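Carbon monoxide dehydrogenase (Thermococcus sp. AM4, PDB 6T7J) catalyses the reversible oxidation of carbon monoxide to carbon dioxide, probably passing electrons to ferredoxin, and is captured here with a nickel-free active-site cluster. Local coordinates at residues S321-E326 with V456-S461; V446-C451 with T464-L469; A21-K26 with H405-K410; P553-E558 with V578-M583; M411-G416 with A485-G490. All blocks are in the same frame, centred on the assembly; numbering follows the deposited sequence.

Contact 1 of 5, residues S321-E326 with V456-S461; sequences SFLMQE and VKHNYS. With MSK (Broken Fe4S4 cluster), chain F.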
# COMPACT_ATOMS: atom_id res chain seq x y z
N SER A 321 5.41 -13.37 24.48
CA SER A 321 4.72 -12.99 23.26
C SER A 321 4.76 -11.47 23.08
O SER A 321 5.53 -10.77 23.75
CB SER A 321 3.29 -13.54 23.29
OG SER A 321 2.55 -12.97 24.36
N PHE A 322 3.91 -10.96 22.19
CA PHE A 322 3.88 -9.56 21.78
C PHE A 322 3.87 -8.61 22.98
O PHE A 322 4.88 -7.96 23.26
CB PHE A 322 2.66 -9.32 20.89
CG PHE A 322 2.53 -7.90 20.41
CD1 PHE A 322 3.56 -7.29 19.71
CD2 PHE A 322 1.36 -7.19 20.64
CE1 PHE A 322 3.43 -5.99 19.27
CE2 PHE A 322 1.23 -5.89 20.20
CZ PHE A 322 2.27 -5.29 19.51
N LEU A 323 2.75 -8.56 23.70
CA LEU A 323 2.56 -7.60 24.77
C LEU A 323 3.55 -7.76 25.92
O LEU A 323 3.53 -6.98 26.88
CB LEU A 323 1.13 -7.70 25.31
CG LEU A 323 0.09 -7.00 24.44
CD1 LEU A 323 -1.31 -7.23 24.97
CD2 LEU A 323 0.40 -5.52 24.34
N MET A 324 4.42 -8.77 25.84
CA MET A 324 5.40 -9.00 26.89
C MET A 324 6.77 -8.41 26.57
O MET A 324 7.63 -8.38 27.46
CB MET A 324 5.54 -10.50 27.16
CG MET A 324 4.25 -11.14 27.66
SD MET A 324 4.33 -12.93 27.79
CE MET A 324 5.35 -13.12 29.26
N GLN A 325 6.99 -7.93 25.34
CA GLN A 325 8.32 -7.43 24.98
C GLN A 325 8.79 -6.35 25.94
O GLN A 325 9.87 -6.46 26.54
CB GLN A 325 8.33 -6.93 23.53
CG GLN A 325 7.27 -5.91 23.16
CD GLN A 325 7.26 -5.59 21.68
OE1 GLN A 325 8.14 -4.88 21.18
NE2 GLN A 325 6.27 -6.11 20.96
N GLU A 326 7.97 -5.31 26.13
CA GLU A 326 8.26 -4.29 27.14
C GLU A 326 8.60 -4.92 28.48
O GLU A 326 9.63 -4.61 29.08
CB GLU A 326 7.06 -3.35 27.30
CG GLU A 326 7.06 -2.15 26.39
CD GLU A 326 5.73 -1.43 26.43
OE1 GLU A 326 4.69 -2.12 26.52
OE2 GLU A 326 5.73 -0.18 26.39
N VAL A 456 -8.30 -7.03 24.99
CA VAL A 456 -8.79 -8.27 25.59
C VAL A 456 -7.75 -8.76 26.59
O VAL A 456 -6.57 -8.38 26.54
CB VAL A 456 -9.09 -9.35 24.53
CG1 VAL A 456 -10.16 -8.86 23.57
CG2 VAL A 456 -7.82 -9.73 23.78
N LYS A 457 -8.19 -9.61 27.51
CA LYS A 457 -7.31 -10.13 28.54
C LYS A 457 -6.14 -10.88 27.91
O LYS A 457 -6.32 -11.69 26.99
CB LYS A 457 -8.07 -11.05 29.50
CG LYS A 457 -7.25 -11.50 30.69
CD LYS A 457 -8.11 -12.16 31.75
CE LYS A 457 -7.29 -12.45 33.00
NZ LYS A 457 -8.13 -12.93 34.13
N HIS A 458 -4.93 -10.61 28.41
CA HIS A 458 -3.71 -11.05 27.75
C HIS A 458 -3.59 -12.57 27.78
O HIS A 458 -3.52 -13.18 28.86
CB HIS A 458 -2.50 -10.40 28.41
CG HIS A 458 -1.19 -10.85 27.83
ND1 HIS A 458 -0.21 -11.44 28.59
CD2 HIS A 458 -0.71 -10.80 26.56
CE1 HIS A 458 0.83 -11.74 27.82
NE2 HIS A 458 0.55 -11.36 26.59
N ASN A 459 -3.57 -13.18 26.59
CA ASN A 459 -3.41 -14.62 26.39
C ASN A 459 -4.58 -15.43 26.94
O ASN A 459 -4.58 -16.65 26.83
CB ASN A 459 -2.10 -15.12 27.00
CG ASN A 459 -0.88 -14.70 26.20
OD1 ASN A 459 -0.98 -14.41 25.00
ND2 ASN A 459 0.27 -14.67 26.85
N TYR A 460 -5.59 -14.76 27.52
CA TYR A 460 -6.70 -15.50 28.09
C TYR A 460 -7.51 -16.22 27.02
O TYR A 460 -7.87 -17.39 27.18
CB TYR A 460 -7.61 -14.58 28.91
CG TYR A 460 -8.78 -15.30 29.54
CD1 TYR A 460 -8.61 -16.08 30.67
CD2 TYR A 460 -10.05 -15.23 28.98
CE1 TYR A 460 -9.68 -16.76 31.25
CE2 TYR A 460 -11.12 -15.90 29.54
CZ TYR A 460 -10.93 -16.66 30.68
OH TYR A 460 -11.99 -17.33 31.24
N SER A 461 -7.82 -15.53 25.92
CA SER A 461 -8.64 -16.16 24.88
C SER A 461 -7.88 -17.28 24.18
O SER A 461 -8.45 -18.33 23.90
CB SER A 461 -9.13 -15.11 23.89
OG SER A 461 -10.21 -14.37 24.44
S1 MSK F . 4.64 -11.52 16.10
S3 MSK F . 1.96 -10.61 14.08
S4 MSK F . 1.90 -9.80 17.41
S5 MSK F . 1.85 -13.04 16.21
FE1 MSK F . 4.70 -12.54 14.09
FE2 MSK F . 2.85 -11.77 17.56
FE3 MSK F . 0.79 -10.96 15.94
FE4 MSK F . 3.22 -9.79 15.72

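Contact 2 of 5, residues V446-C451 with T464-L469; sequences VGIVGC and TLAKEL. With MSK (Broken Fe4S4 cluster), chain F.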
# COMPACT_ATOMS: atom_id res chain seq x y z
N VAL A 446 -8.31 -27.50 14.55
CA VAL A 446 -8.47 -26.05 14.55
C VAL A 446 -7.10 -25.40 14.65
O VAL A 446 -6.31 -25.73 15.54
CB VAL A 446 -9.38 -25.57 15.70
CG1 VAL A 446 -9.36 -24.05 15.79
CG2 VAL A 446 -10.80 -26.06 15.47
N GLY A 447 -6.82 -24.48 13.73
CA GLY A 447 -5.62 -23.67 13.79
C GLY A 447 -5.85 -22.35 14.50
O GLY A 447 -6.71 -21.56 14.09
N ILE A 448 -5.10 -22.11 15.57
CA ILE A 448 -5.18 -20.87 16.33
C ILE A 448 -3.90 -20.08 16.10
O ILE A 448 -2.79 -20.61 16.24
CB ILE A 448 -5.43 -21.14 17.83
CG1 ILE A 448 -6.41 -22.31 18.00
CG2 ILE A 448 -6.00 -19.90 18.48
CD1 ILE A 448 -6.73 -22.62 19.44
N VAL A 449 -4.06 -18.82 15.71
CA VAL A 449 -2.97 -17.95 15.31
C VAL A 449 -3.26 -16.56 15.86
O VAL A 449 -4.31 -16.31 16.47
CB VAL A 449 -2.81 -17.89 13.78
CG1 VAL A 449 -2.65 -19.30 13.20
CG2 VAL A 449 -3.99 -17.18 13.14
N GLY A 450 -2.34 -15.64 15.64
CA GLY A 450 -2.62 -14.23 15.83
C GLY A 450 -1.75 -13.59 16.89
O GLY A 450 -0.85 -14.21 17.47
N CYS A 451 -2.07 -12.33 17.17
CA CYS A 451 -1.27 -11.41 17.96
C CYS A 451 -1.73 -11.38 19.41
O CYS A 451 -2.44 -12.29 19.88
CB CYS A 451 -1.37 -10.03 17.31
SG CYS A 451 -1.41 -10.07 15.51
N THR A 464 -7.90 -20.26 26.71
CA THR A 464 -9.25 -20.73 27.00
C THR A 464 -9.86 -21.42 25.79
O THR A 464 -10.49 -22.48 25.92
CB THR A 464 -10.13 -19.57 27.48
OG1 THR A 464 -9.69 -19.14 28.77
CG2 THR A 464 -11.58 -20.01 27.57
N LEU A 465 -9.69 -20.85 24.59
CA LEU A 465 -10.18 -21.50 23.38
C LEU A 465 -9.48 -22.83 23.15
O LEU A 465 -10.13 -23.83 22.84
CB LEU A 465 -9.99 -20.57 22.18
CG LEU A 465 -10.54 -21.11 20.86
CD1 LEU A 465 -12.05 -21.22 20.93
CD2 LEU A 465 -10.13 -20.22 19.71
N ALA A 466 -8.15 -22.87 23.31
CA ALA A 466 -7.43 -24.12 23.13
C ALA A 466 -7.93 -25.19 24.10
O ALA A 466 -8.15 -26.35 23.70
CB ALA A 466 -5.93 -23.89 23.31
N LYS A 467 -8.13 -24.82 25.37
CA LYS A 467 -8.61 -25.76 26.37
C LYS A 467 -10.00 -26.28 26.02
O LYS A 467 -10.26 -27.49 26.04
CB LYS A 467 -8.65 -25.08 27.74
CG LYS A 467 -7.33 -25.01 28.49
CD LYS A 467 -7.59 -24.56 29.92
CE LYS A 467 -6.40 -23.82 30.51
NZ LYS A 467 -5.34 -24.76 30.99
N GLU A 468 -10.93 -25.36 25.73
CA GLU A 468 -12.30 -25.76 25.43
C GLU A 468 -12.37 -26.63 24.19
O GLU A 468 -13.25 -27.48 24.08
CB GLU A 468 -13.18 -24.52 25.26
CG GLU A 468 -13.43 -23.75 26.55
CD GLU A 468 -14.25 -24.54 27.55
OE1 GLU A 468 -13.78 -24.71 28.69
OE2 GLU A 468 -15.37 -24.98 27.20
N LEU A 469 -11.44 -26.44 23.25
CA LEU A 469 -11.45 -27.28 22.05
C LEU A 469 -10.87 -28.66 22.34
O LEU A 469 -11.46 -29.67 21.95
CB LEU A 469 -10.67 -26.59 20.93
CG LEU A 469 -11.41 -25.42 20.26
CD1 LEU A 469 -10.59 -24.84 19.13
CD2 LEU A 469 -12.78 -25.86 19.76
S1 MSK F . 4.64 -11.52 16.10
S3 MSK F . 1.96 -10.61 14.08
S4 MSK F . 1.90 -9.80 17.41
S5 MSK F . 1.85 -13.04 16.21
FE1 MSK F . 4.70 -12.54 14.09
FE2 MSK F . 2.85 -11.77 17.56
FE3 MSK F . 0.79 -10.96 15.94
FE4 MSK F . 3.22 -9.79 15.72

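Contact 3 of 5, residues A21-K26 with H405-K410; sequences AELIEK and HIPKHK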
# COMPACT_ATOMS: atom_id res chain seq x y z
N ALA A 21 1.59 -9.67 35.64
CA ALA A 21 1.09 -8.73 36.64
C ALA A 21 2.24 -8.13 37.45
O ALA A 21 2.30 -6.91 37.65
CB ALA A 21 0.09 -9.43 37.56
N GLU A 22 3.14 -8.98 37.94
CA GLU A 22 4.27 -8.49 38.73
C GLU A 22 5.06 -7.43 37.98
O GLU A 22 5.45 -6.41 38.55
CB GLU A 22 5.19 -9.65 39.13
CG GLU A 22 4.54 -11.02 39.20
CD GLU A 22 5.56 -12.12 39.45
OE1 GLU A 22 6.76 -11.81 39.59
OE2 GLU A 22 5.16 -13.31 39.51
N LEU A 23 5.29 -7.66 36.68
CA LEU A 23 6.11 -6.74 35.92
C LEU A 23 5.37 -5.46 35.55
O LEU A 23 5.98 -4.39 35.47
CB LEU A 23 6.64 -7.43 34.66
CG LEU A 23 8.00 -8.12 34.81
CD1 LEU A 23 8.15 -8.84 36.14
CD2 LEU A 23 8.21 -9.09 33.67
N ILE A 24 4.05 -5.54 35.34
CA ILE A 24 3.28 -4.31 35.16
C ILE A 24 3.34 -3.46 36.42
O ILE A 24 3.50 -2.23 36.36
CB ILE A 24 1.83 -4.65 34.77
CG1 ILE A 24 1.79 -5.33 33.40
CG2 ILE A 24 0.97 -3.39 34.73
CD1 ILE A 24 0.41 -5.72 32.95
N GLU A 25 3.25 -4.10 37.59
CA GLU A 25 3.35 -3.33 38.83
C GLU A 25 4.75 -2.77 39.04
O GLU A 25 4.91 -1.66 39.56
CB GLU A 25 2.96 -4.19 40.02
CG GLU A 25 1.69 -4.94 39.81
CD GLU A 25 1.54 -5.96 40.87
OE1 GLU A 25 0.80 -6.95 40.68
OE2 GLU A 25 2.11 -5.71 41.97
N LYS A 26 5.78 -3.53 38.66
CA LYS A 26 7.14 -3.00 38.73
C LYS A 26 7.31 -1.79 37.83
O LYS A 26 7.94 -0.79 38.22
CB LYS A 26 8.14 -4.10 38.35
CG LYS A 26 9.60 -3.66 38.44
CD LYS A 26 10.53 -4.84 38.24
CE LYS A 26 11.96 -4.47 38.59
NZ LYS A 26 12.47 -3.36 37.74
N HIS A 405 14.08 -8.27 38.71
CA HIS A 405 13.00 -9.15 39.17
C HIS A 405 12.57 -10.01 37.98
O HIS A 405 11.79 -9.57 37.14
CB HIS A 405 11.82 -8.36 39.72
CG HIS A 405 10.65 -9.21 40.12
ND1 HIS A 405 10.43 -9.61 41.42
CD2 HIS A 405 9.65 -9.74 39.38
CE1 HIS A 405 9.33 -10.34 41.46
NE2 HIS A 405 8.84 -10.44 40.24
N ILE A 406 13.10 -11.23 37.92
CA ILE A 406 12.72 -12.21 36.90
C ILE A 406 11.65 -13.10 37.51
O ILE A 406 11.89 -13.72 38.56
CB ILE A 406 13.93 -13.03 36.43
CG1 ILE A 406 15.02 -12.11 35.88
CG2 ILE A 406 13.50 -14.06 35.40
CD1 ILE A 406 16.33 -12.82 35.60
N PRO A 407 10.45 -13.19 36.92
CA PRO A 407 9.45 -14.12 37.45
C PRO A 407 9.91 -15.56 37.31
O PRO A 407 10.37 -15.98 36.24
CB PRO A 407 8.21 -13.82 36.61
CG PRO A 407 8.44 -12.46 36.04
CD PRO A 407 9.92 -12.35 35.84
N LYS A 408 9.79 -16.32 38.41
CA LYS A 408 10.19 -17.73 38.43
C LYS A 408 9.50 -18.54 37.35
O LYS A 408 10.05 -19.54 36.87
CB LYS A 408 9.87 -18.33 39.80
CG LYS A 408 10.84 -19.41 40.31
CD LYS A 408 10.77 -20.70 39.51
CE LYS A 408 11.71 -21.77 40.03
NZ LYS A 408 11.53 -23.06 39.30
N HIS A 409 8.31 -18.12 36.94
CA HIS A 409 7.42 -18.97 36.17
C HIS A 409 8.05 -19.38 34.85
O HIS A 409 8.43 -18.54 34.03
CB HIS A 409 6.10 -18.24 35.96
CG HIS A 409 5.48 -17.78 37.24
ND1 HIS A 409 4.79 -18.63 38.07
CD2 HIS A 409 5.46 -16.56 37.84
CE1 HIS A 409 4.37 -17.95 39.13
NE2 HIS A 409 4.76 -16.70 39.01
N LYS A 410 8.16 -20.69 34.66
CA LYS A 410 8.79 -21.31 33.51
C LYS A 410 7.98 -22.56 33.18
O LYS A 410 7.45 -23.22 34.07
CB LYS A 410 10.25 -21.65 33.81
CG LYS A 410 11.00 -22.40 32.73
CD LYS A 410 12.51 -22.38 33.00
CE LYS A 410 12.82 -22.74 34.45
NZ LYS A 410 14.10 -23.49 34.57

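Contact 4 of 5, residues P553-E558 with V578-M583; sequences PEWMSE and VVPPVM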
# COMPACT_ATOMS: atom_id res chain seq x y z
N PRO A 553 -7.74 -15.22 18.19
CA PRO A 553 -8.52 -14.74 19.35
C PRO A 553 -8.15 -13.34 19.81
O PRO A 553 -9.01 -12.65 20.37
CB PRO A 553 -8.21 -15.78 20.44
CG PRO A 553 -7.57 -16.94 19.73
CD PRO A 553 -6.88 -16.36 18.54
N GLU A 554 -6.91 -12.90 19.62
CA GLU A 554 -6.44 -11.64 20.19
C GLU A 554 -5.63 -10.85 19.18
O GLU A 554 -4.65 -10.18 19.53
CB GLU A 554 -5.63 -11.88 21.46
CG GLU A 554 -6.31 -12.78 22.48
CD GLU A 554 -5.39 -13.22 23.60
OE1 GLU A 554 -4.38 -12.53 23.85
OE2 GLU A 554 -5.68 -14.25 24.24
N TRP A 555 -6.03 -10.89 17.91
CA TRP A 555 -5.24 -10.29 16.84
C TRP A 555 -5.19 -8.77 16.97
O TRP A 555 -6.06 -8.14 17.57
CB TRP A 555 -5.81 -10.68 15.48
CG TRP A 555 -7.10 -10.01 15.15
CD1 TRP A 555 -8.36 -10.45 15.45
CD2 TRP A 555 -7.28 -8.76 14.47
NE1 TRP A 555 -9.30 -9.56 15.00
CE2 TRP A 555 -8.66 -8.51 14.39
CE3 TRP A 555 -6.39 -7.82 13.91
CZ2 TRP A 555 -9.18 -7.37 13.78
CZ3 TRP A 555 -6.91 -6.69 13.31
CH2 TRP A 555 -8.29 -6.48 13.25
N MET A 556 -4.14 -8.19 16.39
CA MET A 556 -4.02 -6.73 16.29
C MET A 556 -3.37 -6.24 15.01
O MET A 556 -3.62 -5.09 14.62
CB MET A 556 -3.23 -6.17 17.48
CG MET A 556 -1.75 -6.54 17.51
SD MET A 556 -0.67 -5.44 16.58
CE MET A 556 0.81 -6.45 16.45
N SER A 557 -2.56 -7.04 14.32
CA SER A 557 -1.76 -6.57 13.20
C SER A 557 -2.51 -6.70 11.88
O SER A 557 -3.46 -7.48 11.74
CB SER A 557 -0.44 -7.35 13.13
OG SER A 557 -0.65 -8.64 12.56
N GLU A 558 -2.06 -5.91 10.90
CA GLU A 558 -2.59 -6.05 9.54
C GLU A 558 -2.17 -7.39 8.93
O GLU A 558 -2.90 -7.94 8.08
CB GLU A 558 -2.11 -4.88 8.68
CG GLU A 558 -2.69 -3.53 9.12
CD GLU A 558 -1.88 -2.34 8.61
OE1 GLU A 558 -2.49 -1.42 8.02
OE2 GLU A 558 -0.65 -2.33 8.80
N VAL A 578 -11.14 -10.45 18.20
CA VAL A 578 -11.13 -9.00 18.24
C VAL A 578 -11.96 -8.50 17.07
O VAL A 578 -11.82 -9.00 15.95
CB VAL A 578 -9.69 -8.43 18.18
CG1 VAL A 578 -9.71 -6.92 18.02
CG2 VAL A 578 -8.92 -8.83 19.43
N VAL A 579 -12.84 -7.54 17.33
CA VAL A 579 -13.80 -7.07 16.33
C VAL A 579 -13.07 -6.24 15.29
O VAL A 579 -12.49 -5.19 15.62
CB VAL A 579 -14.93 -6.26 16.99
CG1 VAL A 579 -15.97 -5.89 15.95
CG2 VAL A 579 -15.56 -7.04 18.13
N PRO A 580 -13.07 -6.66 14.02
CA PRO A 580 -12.45 -5.83 12.98
C PRO A 580 -13.21 -4.54 12.81
O PRO A 580 -14.42 -4.46 13.09
CB PRO A 580 -12.55 -6.72 11.72
CG PRO A 580 -13.68 -7.65 12.00
CD PRO A 580 -13.63 -7.90 13.48
N PRO A 581 -12.55 -3.47 12.36
CA PRO A 581 -13.22 -2.16 12.22
C PRO A 581 -14.14 -2.11 11.00
O PRO A 581 -13.91 -1.38 10.03
CB PRO A 581 -12.04 -1.20 12.11
CG PRO A 581 -10.98 -2.00 11.42
CD PRO A 581 -11.14 -3.42 11.91
N VAL A 582 -15.21 -2.90 11.03
CA VAL A 582 -16.09 -3.02 9.88
C VAL A 582 -17.55 -2.84 10.27
O VAL A 582 -18.43 -2.74 9.40
CB VAL A 582 -15.90 -4.37 9.17
CG1 VAL A 582 -14.48 -4.52 8.65
CG2 VAL A 582 -16.27 -5.52 10.10
N MET A 583 -17.83 -2.79 11.57
CA MET A 583 -19.22 -2.78 12.02
C MET A 583 -19.96 -1.49 11.67
O MET A 583 -21.17 -1.42 11.89
CB MET A 583 -19.29 -3.03 13.53
CG MET A 583 -18.94 -4.46 13.92
SD MET A 583 -19.69 -5.70 12.83
CE MET A 583 -18.65 -7.12 13.17

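Contact 5 of 5, residues M411-G416 with A485-G490; sequences MEAIAG and AAAMEG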
# COMPACT_ATOMS: atom_id res chain seq x y z
N MET A 411 7.87 -22.87 31.89
CA MET A 411 7.03 -24.00 31.49
C MET A 411 7.72 -24.80 30.40
O MET A 411 8.40 -24.24 29.55
CB MET A 411 5.66 -23.52 31.00
CG MET A 411 4.71 -24.63 30.61
SD MET A 411 4.51 -25.88 31.89
CE MET A 411 3.39 -25.05 33.02
N GLU A 412 7.54 -26.12 30.43
CA GLU A 412 8.09 -26.96 29.38
C GLU A 412 7.12 -27.02 28.21
O GLU A 412 5.90 -27.02 28.39
CB GLU A 412 8.38 -28.37 29.89
CG GLU A 412 9.02 -29.26 28.84
CD GLU A 412 9.63 -30.50 29.43
OE1 GLU A 412 9.63 -31.55 28.75
OE2 GLU A 412 10.11 -30.43 30.58
N ALA A 413 7.67 -27.07 26.99
CA ALA A 413 6.85 -27.10 25.79
C ALA A 413 7.52 -27.97 24.74
O ALA A 413 8.74 -27.87 24.52
CB ALA A 413 6.64 -25.69 25.24
N ILE A 414 6.73 -28.83 24.11
CA ILE A 414 7.18 -29.62 22.97
C ILE A 414 6.76 -28.88 21.70
O ILE A 414 5.57 -28.71 21.44
CB ILE A 414 6.58 -31.04 23.01
CG1 ILE A 414 7.01 -31.76 24.28
CG2 ILE A 414 7.00 -31.83 21.77
CD1 ILE A 414 6.42 -33.15 24.43
N ALA A 415 7.75 -28.44 20.93
CA ALA A 415 7.51 -27.68 19.71
C ALA A 415 8.14 -28.41 18.52
O ALA A 415 8.68 -29.51 18.65
CB ALA A 415 8.08 -26.26 19.84
N GLY A 416 8.04 -27.79 17.35
CA GLY A 416 8.66 -28.32 16.16
C GLY A 416 7.79 -29.24 15.33
O GLY A 416 8.31 -30.18 14.73
N ALA A 485 1.72 -18.40 23.85
CA ALA A 485 0.80 -18.44 24.99
C ALA A 485 0.53 -19.88 25.43
O ALA A 485 0.57 -20.19 26.63
CB ALA A 485 -0.50 -17.73 24.64
N ALA A 486 0.26 -20.76 24.47
CA ALA A 486 -0.00 -22.16 24.78
C ALA A 486 1.22 -22.81 25.41
O ALA A 486 1.09 -23.64 26.33
CB ALA A 486 -0.43 -22.91 23.52
N ALA A 487 2.41 -22.45 24.94
CA ALA A 487 3.63 -23.02 25.50
C ALA A 487 3.86 -22.53 26.92
O ALA A 487 4.27 -23.30 27.80
CB ALA A 487 4.83 -22.67 24.61
N MET A 488 3.60 -21.24 27.18
CA MET A 488 3.80 -20.71 28.53
C MET A 488 2.76 -21.25 29.50
O MET A 488 3.04 -21.36 30.70
CB MET A 488 3.76 -19.19 28.50
CG MET A 488 4.91 -18.56 27.73
SD MET A 488 4.82 -16.76 27.73
CE MET A 488 3.22 -16.51 26.96
N GLU A 489 1.56 -21.58 29.02
CA GLU A 489 0.53 -22.09 29.92
C GLU A 489 0.80 -23.53 30.32
O GLU A 489 0.58 -23.91 31.48
CB GLU A 489 -0.85 -21.97 29.28
CG GLU A 489 -1.96 -22.56 30.12
CD GLU A 489 -2.57 -21.54 31.07
OE1 GLU A 489 -2.26 -20.34 30.93
OE2 GLU A 489 -3.36 -21.95 31.95
N GLY A 490 1.28 -24.35 29.39
CA GLY A 490 1.51 -25.75 29.67
C GLY A 490 0.72 -26.65 28.75
O GLY A 490 0.71 -27.87 28.92

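Contact 1 of 5, residues S321-E326 with V456-S461
His458 holds CG anti to its own backbone N (chi1 177°), which carries the imidazole across to Ser321, Leu323 and Met324. Met324 keeps CG beside its backbone N (chi1 -62°), and this brings its chain to the CE1 side of the ring. Met324 CG lies 3.5 Å from His458 CE1, and the two side chains cross at about a right angle. The thioether reaches the ring edge in plane, with Met324 SD 4.8 Å from the centroid of His458. This is a sulfur-aromatic contact. Leu323 slides past in the opposite direction, its CB 3.8 Å from His458 CD2. Ser321 OG comes to the ring edge 3.4 Å from His458 NE2. That hydroxyl is hydrogen-bonded to Asn452, and His458 ND1 to Ser15, so Ser321 OG and His458 ND1 both have partners outside the two segments. Phe322 sends its side chain away from residues 456-461, and its CB is 3.6 Å from S4 of the broken Fe4S4 cluster. Gln325 helps to fix this turn. Its NE2 and its backbone N reach Phe322 O from opposite faces of the carbonyl plane. Residues 321-326 follow strand 318-320, an outer strand, within this chain, of one parallel sheet, and lead into helix 325-330. Residues 456-459 end the loop after strand 444-448 of the second parallel sheet, and 460-461 open helix 460-471. Helix 480-489 packs beside both, with Met488 touching Met324 and Asn459.

Contact 2 of 5, residues V446-C451 with T464-L469
Val446 and Leu469 cross at about a right angle. The single branch Leu469 CD1 bears on the forked end of Val446, 3.6 Å from Val446 CG1. Ile448 instead points its tip at the helix. Its chain is extended beyond CG1 (chi2 -179°), and this carries CD1 to the helix backbone, 4.0 Å from Ala466 CA. Leu465 and Ala466 meet the same methyl, with Leu465 CD2 4.2 Å from Ile448 CD1. Val446 and Ile448 face the helix, whereas Gly447 between them has no side chain. Strand 444-448, helix 460-471 and strand 474-478 form a beta-alpha-beta unit of a parallel, Rossmann-like sheet. The short strand and helix segments run nearly antiparallel, at 165°, and their axes approach to 10.3 Å. Leu469 also reaches Val474 and Val476 on the next strand, and helix 610-627 packs nearby. Past the strand the chain turns to the metal site. Cys451 SG binds iron FE3 of the broken Fe4S4 cluster at 2.4 Å. Gly450, with a positive phi, lies just before it. The contact between strand and helix is wholly apolar and buried. Its hold therefore rests on shape and on exclusion of water, while the metal ligand, Cys451, sits in the loop beyond the strand.

Contact 3 of 5, residues A21-K26 with H405-K410
Glu22 and His405 make the one clear hydrogen bond of this contact. His405 NE2 donates to Glu22 OE1 over 2.6 Å. The bond is almost straight (177°) and lies in the imidazole plane. The oxygen is met nearly along its C-O axis, while the carboxylate plane is turned 72° from the ring. With chi1 at 176°, the imidazole of His405 swings out opposite its own N and toward the helix. This is a His-carboxylate hydrogen bond; the nearby negative charge would probably favour a protonated imidazole. The other oxygen, Glu22 OE2, lies 3.4 Å from His409 NE2, at the edge of that ring. A phosphate ion, probably from the crystallisation liquor, sits close to both groups.

Helix 20-30, near the N-terminus, is thus joined to the loop that leads from helix 381-395 to strand 411-415. The two are almost 380 residues apart in sequence, and the contact lies toward the surface of the chain.

Apolar packing comes from Leu23. The end of Leu23 meets the Pro407 ring, with Leu23 CD1 3.6 Å from Pro407 CG. The same methyl comes to the edge of the His405 ring, 3.7 Å from CD2 of His405. Leu23 also packs on Leu327 of helix 325-330.

Lys26 slides past His405 in the opposite direction. Its aliphatic part makes the touch, with Lys26 CD 4.0 Å from His405 CB. Its ammonium group goes to other partners: a salt bridge to Glu30 and hydrogen bonds to the carbonyl oxygens of Arg403 and Ile330.

Contact 4 of 5, residues P553-E558 with V578-M583
Trp555 has Val578 over one face of its indole, and Pro580 and Pro581 at its edge. The two loops follow neighbouring strands, 548-552 and 574-576, of a parallel, Rossmann-like sheet. Val578 CB makes a CH-pi contact, 3.8 Å from the centroid of the five-membered ring of Trp555. At the benzo end, Trp555 CZ2 lies 3.7 Å from Pro580 CA. Trp555 keeps CG between its backbone N and carbonyl carbon (chi1 72°), and this turns the indole back toward residues 578-581. Its N-H is used as well. Trp555 NE1 donates to Val578 O over 2.8 Å, with a bent angle of 145°. The donor sits above the carbonyl plane, not on a lone pair, and the oxygen is tilted out of the indole plane. Pro581 is the centre of an inverse gamma turn, in which Val582 N donates to Pro580 O. Beyond Trp555, Met556 and Ser557 help to form the pocket of the broken Fe4S4 cluster. Ala59 of the second subunit also packs on Trp555, so the contact lies close to the dimer interface. Val578 also touches the backbone: its CG2 is 3.5 Å from Trp555 O, an oxygen that accepts a hydrogen bond from Asn453.

Contact 5 of 5, residues M411-G416 with A485-G490
Met411 and Ala413 lie where strand 411-415 passes over the last turn of helix 480-489. The axes of the two short segments come within 7.0 Å, and their directions differ by 130°. Strand 411-415 pairs with strand 248-252 in a small antiparallel sheet, and this two-stranded sheet packs on the helix end. The backbones come close, with Ala413 CA 5.2 Å from Ala487 CA. Gly490, the first residue after the helix, has a positive phi of 121°. The side chain of Met411 leaves the strand pointing opposite its own N (chi1 -178°), then bends at the next two torsions and curls against this end. Its CG is tight against the carbonyl of Ala487, 3.1 Å from Ala487 O. Further along the curl, Met411 CE reaches 3.4 Å from Glu489 O. Gly490 has no side chain, and Met411 CG comes to 3.5 Å from Gly490 CA. Carbon atoms of Met411 therefore pack against the carbonyl oxygens of Ala487, Met488 and Glu489. Glu412 turns away and forms a salt bridge with Lys249 of the paired strand. Ala252, also on that strand, touches Ala487 and Met488. Small residues permit the close approach at the centre, where Ala413 CB meets Ala487 CB at 3.6 Å.

Overall arrangement
Contacts 1, 2 and 4 are buried, and each includes residues of the broken Fe4S4 cluster pocket. Contacts 3 and 5 are partly buried. Contacts 1 and 2 share helix 460-471. Contacts 2 and 4 use loops and strands of the same six-stranded sheet, whereas contact 1 reaches across to the other parallel sheet. Glu554 of contact 4 ties to Asn459 of contact 1, and contact 5 touches contact 1 through helix 480-489. Contacts 3 and 5 are consecutive on the chain at residues 410 and 411. Chemistry follows place: contact 2 is apolar, contacts 1 and 4 mix rings with polar groups, contact 5 packs methionine and alanine carbons on a helix end, and outlying contact 3 uses a carboxylate and imidazoles.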